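PDB 1R2J: protein FkbI from Streptomyces hygroscopicus, which binds FAD and probably acts as an acyl-ACP dehydrogenase in making the methoxymalonyl extender unit of the polyketide immunosuppressant FK520. Local coordinates for residues A[230-241]-A[271-282]. Sequence-based numbering, arbitrary orientation.
Sequences AWGCVGILRACR and LWTAEQIAARVC
One face of the W231 indole lies against CB of C282, a CH-pi contact in which the carbon stands 3.5 Å from the centroid of the six-membered ring and 10° off its normal; SG of C282 is farther out over the same ring, a sulfur-aromatic contact. The R241 guanidinium has CZ3 of W272 over one face, the two planes nearly perpendicular, so that the ring presents its rim. At its edge the R241 guanidinium meets the E275 carboxylate almost coplanar in a salt bridge of two hydrogen bonds, R241 NE to E275 OE1 at 2.7 Å and R241 NH2 to E275 OE2 at 2.9 Å, both nearly straight and both on syn lone pairs. R241 reaches this side-on grip with CG anti to the backbone N (chi1 -177°) and bends at chi2 and chi3. A water accepts from NE of R238 and donates to OE2 of E275, linking the second arginine to the carboxylate. With an alanine in place of R241, the E275 carboxylate would probably lose both direct bonds, keep the water-mediated link to R238, and be freer to turn. Between these ends the packing is apolar: CD1 of L237 sits 3.5 Å from CB of A278, its CD2 meets CB of A274, and CG2 of V234 touches SG of C282 at 3.4 Å. The axes of 230-241 and 271-282 run nearly antiparallel, at 160°, and approach to 9.0 Å within the C-terminal helical domain of the acyl-CoA dehydrogenase fold. Helix 297-322 packs against both segments, helix 332-345 touches C233, I236 and C240, and helix 54-67 meets W231 and R238.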
# COMPACT_ATOMS: atom_id res chain seq x y z
N ALA A 230 -2.81 3.39 5.79
CA ALA A 230 -3.00 4.02 7.10
C ALA A 230 -2.24 3.23 8.18
O ALA A 230 -1.52 3.81 8.99
CB ALA A 230 -4.49 4.11 7.43
N TRP A 231 -2.39 1.91 8.18
CA TRP A 231 -1.70 1.07 9.15
C TRP A 231 -0.20 1.09 8.86
O TRP A 231 0.61 1.03 9.78
CB TRP A 231 -2.22 -0.37 9.10
CG TRP A 231 -3.51 -0.56 9.84
CD1 TRP A 231 -4.74 -0.82 9.29
CD2 TRP A 231 -3.70 -0.52 11.26
NE1 TRP A 231 -5.68 -0.94 10.29
CE2 TRP A 231 -5.07 -0.76 11.50
CE3 TRP A 231 -2.84 -0.30 12.35
CZ2 TRP A 231 -5.61 -0.79 12.80
CZ3 TRP A 231 -3.38 -0.33 13.64
CH2 TRP A 231 -4.75 -0.58 13.84
N GLY A 232 0.15 1.19 7.59
CA GLY A 232 1.56 1.24 7.23
C GLY A 232 2.19 2.47 7.86
O GLY A 232 3.31 2.42 8.37
N CYS A 233 1.45 3.58 7.85
CA CYS A 233 1.95 4.83 8.42
C CYS A 233 2.08 4.76 9.92
O CYS A 233 2.95 5.40 10.51
CB CYS A 233 1.06 5.99 8.01
SG CYS A 233 1.14 6.29 6.23
N VAL A 234 1.19 4.00 10.56
CA VAL A 234 1.29 3.82 12.00
C VAL A 234 2.65 3.14 12.24
O VAL A 234 3.34 3.44 13.20
CB VAL A 234 0.17 2.90 12.55
CG1 VAL A 234 0.40 2.61 14.03
CG2 VAL A 234 -1.18 3.57 12.35
N GLY A 235 3.01 2.22 11.33
CA GLY A 235 4.28 1.52 11.45
C GLY A 235 5.46 2.47 11.34
O GLY A 235 6.43 2.38 12.10
N ILE A 236 5.37 3.39 10.38
CA ILE A 236 6.42 4.38 10.19
C ILE A 236 6.58 5.21 11.47
O ILE A 236 7.71 5.48 11.91
CB ILE A 236 6.10 5.29 8.99
CG1 ILE A 236 6.05 4.45 7.71
CG2 ILE A 236 7.15 6.39 8.89
CD1 ILE A 236 5.69 5.23 6.45
N LEU A 237 5.46 5.61 12.06
CA LEU A 237 5.51 6.39 13.30
C LEU A 237 6.14 5.56 14.41
O LEU A 237 6.89 6.09 15.23
CB LEU A 237 4.10 6.85 13.70
CG LEU A 237 3.59 8.04 12.87
CD1 LEU A 237 2.09 8.13 12.93
CD2 LEU A 237 4.25 9.32 13.36
N ARG A 238 5.85 4.26 14.44
CA ARG A 238 6.45 3.38 15.45
C ARG A 238 7.97 3.38 15.31
O ARG A 238 8.70 3.53 16.29
CB ARG A 238 5.97 1.93 15.30
CG ARG A 238 4.56 1.63 15.80
CD ARG A 238 4.26 0.12 15.69
NE ARG A 238 2.88 -0.20 16.06
CZ ARG A 238 2.35 -1.42 15.99
NH1 ARG A 238 3.07 -2.45 15.55
NH2 ARG A 238 1.08 -1.60 16.34
N ALA A 239 8.45 3.21 14.08
CA ALA A 239 9.89 3.18 13.83
C ALA A 239 10.54 4.52 14.19
O ALA A 239 11.64 4.55 14.75
CB ALA A 239 10.17 2.85 12.37
N CYS A 240 9.87 5.61 13.85
CA CYS A 240 10.41 6.94 14.15
C CYS A 240 10.42 7.22 15.65
O CYS A 240 11.40 7.74 16.17
CB CYS A 240 9.61 8.02 13.42
SG CYS A 240 9.84 7.98 11.63
N ARG A 241 9.33 6.86 16.33
CA ARG A 241 9.26 7.09 17.77
C ARG A 241 10.32 6.26 18.50
O ARG A 241 11.02 6.77 19.38
CB ARG A 241 7.86 6.75 18.30
CG ARG A 241 7.67 7.02 19.80
CD ARG A 241 7.88 5.77 20.65
NE ARG A 241 6.88 4.76 20.33
CZ ARG A 241 6.83 3.54 20.86
NH1 ARG A 241 7.74 3.15 21.75
NH2 ARG A 241 5.87 2.70 20.49
N LEU A 271 6.07 12.87 18.88
CA LEU A 271 6.19 11.62 18.12
C LEU A 271 5.29 10.55 18.72
O LEU A 271 4.61 9.81 18.00
CB LEU A 271 7.64 11.13 18.12
CG LEU A 271 8.54 11.67 17.00
CD1 LEU A 271 9.99 11.29 17.27
CD2 LEU A 271 8.08 11.12 15.65
N TRP A 272 5.28 10.47 20.05
CA TRP A 272 4.45 9.50 20.75
C TRP A 272 2.99 9.80 20.50
O TRP A 272 2.20 8.90 20.23
CB TRP A 272 4.74 9.57 22.25
CG TRP A 272 3.75 8.81 23.07
CD1 TRP A 272 2.82 9.33 23.92
CD2 TRP A 272 3.57 7.39 23.11
NE1 TRP A 272 2.07 8.33 24.49
CE2 TRP A 272 2.51 7.13 24.00
CE3 TRP A 272 4.21 6.32 22.47
CZ2 TRP A 272 2.07 5.83 24.28
CZ3 TRP A 272 3.77 5.02 22.75
CH2 TRP A 272 2.71 4.79 23.64
N THR A 273 2.63 11.08 20.60
CA THR A 273 1.26 11.54 20.39
C THR A 273 0.78 11.28 18.97
O THR A 273 -0.37 10.87 18.77
CB THR A 273 1.16 13.05 20.71
OG1 THR A 273 1.42 13.25 22.11
CG2 THR A 273 -0.22 13.59 20.39
N ALA A 274 1.65 11.50 17.99
CA ALA A 274 1.31 11.27 16.60
C ALA A 274 1.03 9.79 16.39
O ALA A 274 0.04 9.41 15.77
CB ALA A 274 2.46 11.71 15.69
N GLU A 275 1.93 8.95 16.92
CA GLU A 275 1.78 7.51 16.80
C GLU A 275 0.45 7.03 17.40
O GLU A 275 -0.23 6.18 16.83
CB GLU A 275 2.93 6.80 17.52
CG GLU A 275 2.86 5.27 17.44
CD GLU A 275 3.93 4.61 18.26
OE1 GLU A 275 4.97 5.26 18.52
OE2 GLU A 275 3.76 3.44 18.65
N GLN A 276 0.09 7.59 18.56
CA GLN A 276 -1.15 7.21 19.23
C GLN A 276 -2.37 7.65 18.43
O GLN A 276 -3.34 6.89 18.31
CB GLN A 276 -1.21 7.84 20.63
CG GLN A 276 -0.15 7.33 21.61
CD GLN A 276 0.01 5.83 21.55
OE1 GLN A 276 0.90 5.31 20.88
NE2 GLN A 276 -0.87 5.11 22.25
N ILE A 277 -2.33 8.86 17.89
CA ILE A 277 -3.43 9.38 17.09
C ILE A 277 -3.67 8.51 15.86
O ILE A 277 -4.81 8.12 15.57
CB ILE A 277 -3.16 10.83 16.64
CG1 ILE A 277 -3.23 11.78 17.84
CG2 ILE A 277 -4.19 11.27 15.57
CD1 ILE A 277 -2.84 13.19 17.50
N ALA A 278 -2.60 8.21 15.13
CA ALA A 278 -2.70 7.38 13.93
C ALA A 278 -3.28 5.99 14.26
O ALA A 278 -4.11 5.46 13.52
CB ALA A 278 -1.32 7.24 13.28
N ALA A 279 -2.84 5.41 15.36
CA ALA A 279 -3.33 4.09 15.75
C ALA A 279 -4.82 4.10 16.08
O ALA A 279 -5.58 3.23 15.63
CB ALA A 279 -2.53 3.57 16.95
N ARG A 280 -5.25 5.09 16.86
CA ARG A 280 -6.65 5.20 17.25
C ARG A 280 -7.56 5.30 16.03
O ARG A 280 -8.57 4.60 15.94
CB ARG A 280 -6.87 6.43 18.14
CG ARG A 280 -6.07 6.45 19.45
CD ARG A 280 -6.44 5.31 20.36
NE ARG A 280 -5.64 4.11 20.12
CZ ARG A 280 -4.40 3.93 20.54
NH1 ARG A 280 -3.78 4.87 21.25
NH2 ARG A 280 -3.77 2.79 20.27
N VAL A 281 -7.21 6.18 15.10
CA VAL A 281 -8.03 6.37 13.91
C VAL A 281 -8.04 5.11 13.03
O VAL A 281 -9.06 4.79 12.41
CB VAL A 281 -7.55 7.61 13.11
CG1 VAL A 281 -6.17 7.37 12.52
CG2 VAL A 281 -8.55 7.96 12.03
N CYS A 282 -6.93 4.39 13.00
CA CYS A 282 -6.84 3.16 12.21
C CYS A 282 -7.70 2.07 12.82
O CYS A 282 -8.36 1.30 12.11
CB CYS A 282 -5.39 2.68 12.11
SG CYS A 282 -4.33 3.75 11.13
O HOH W 1 1.79 2.00 17.74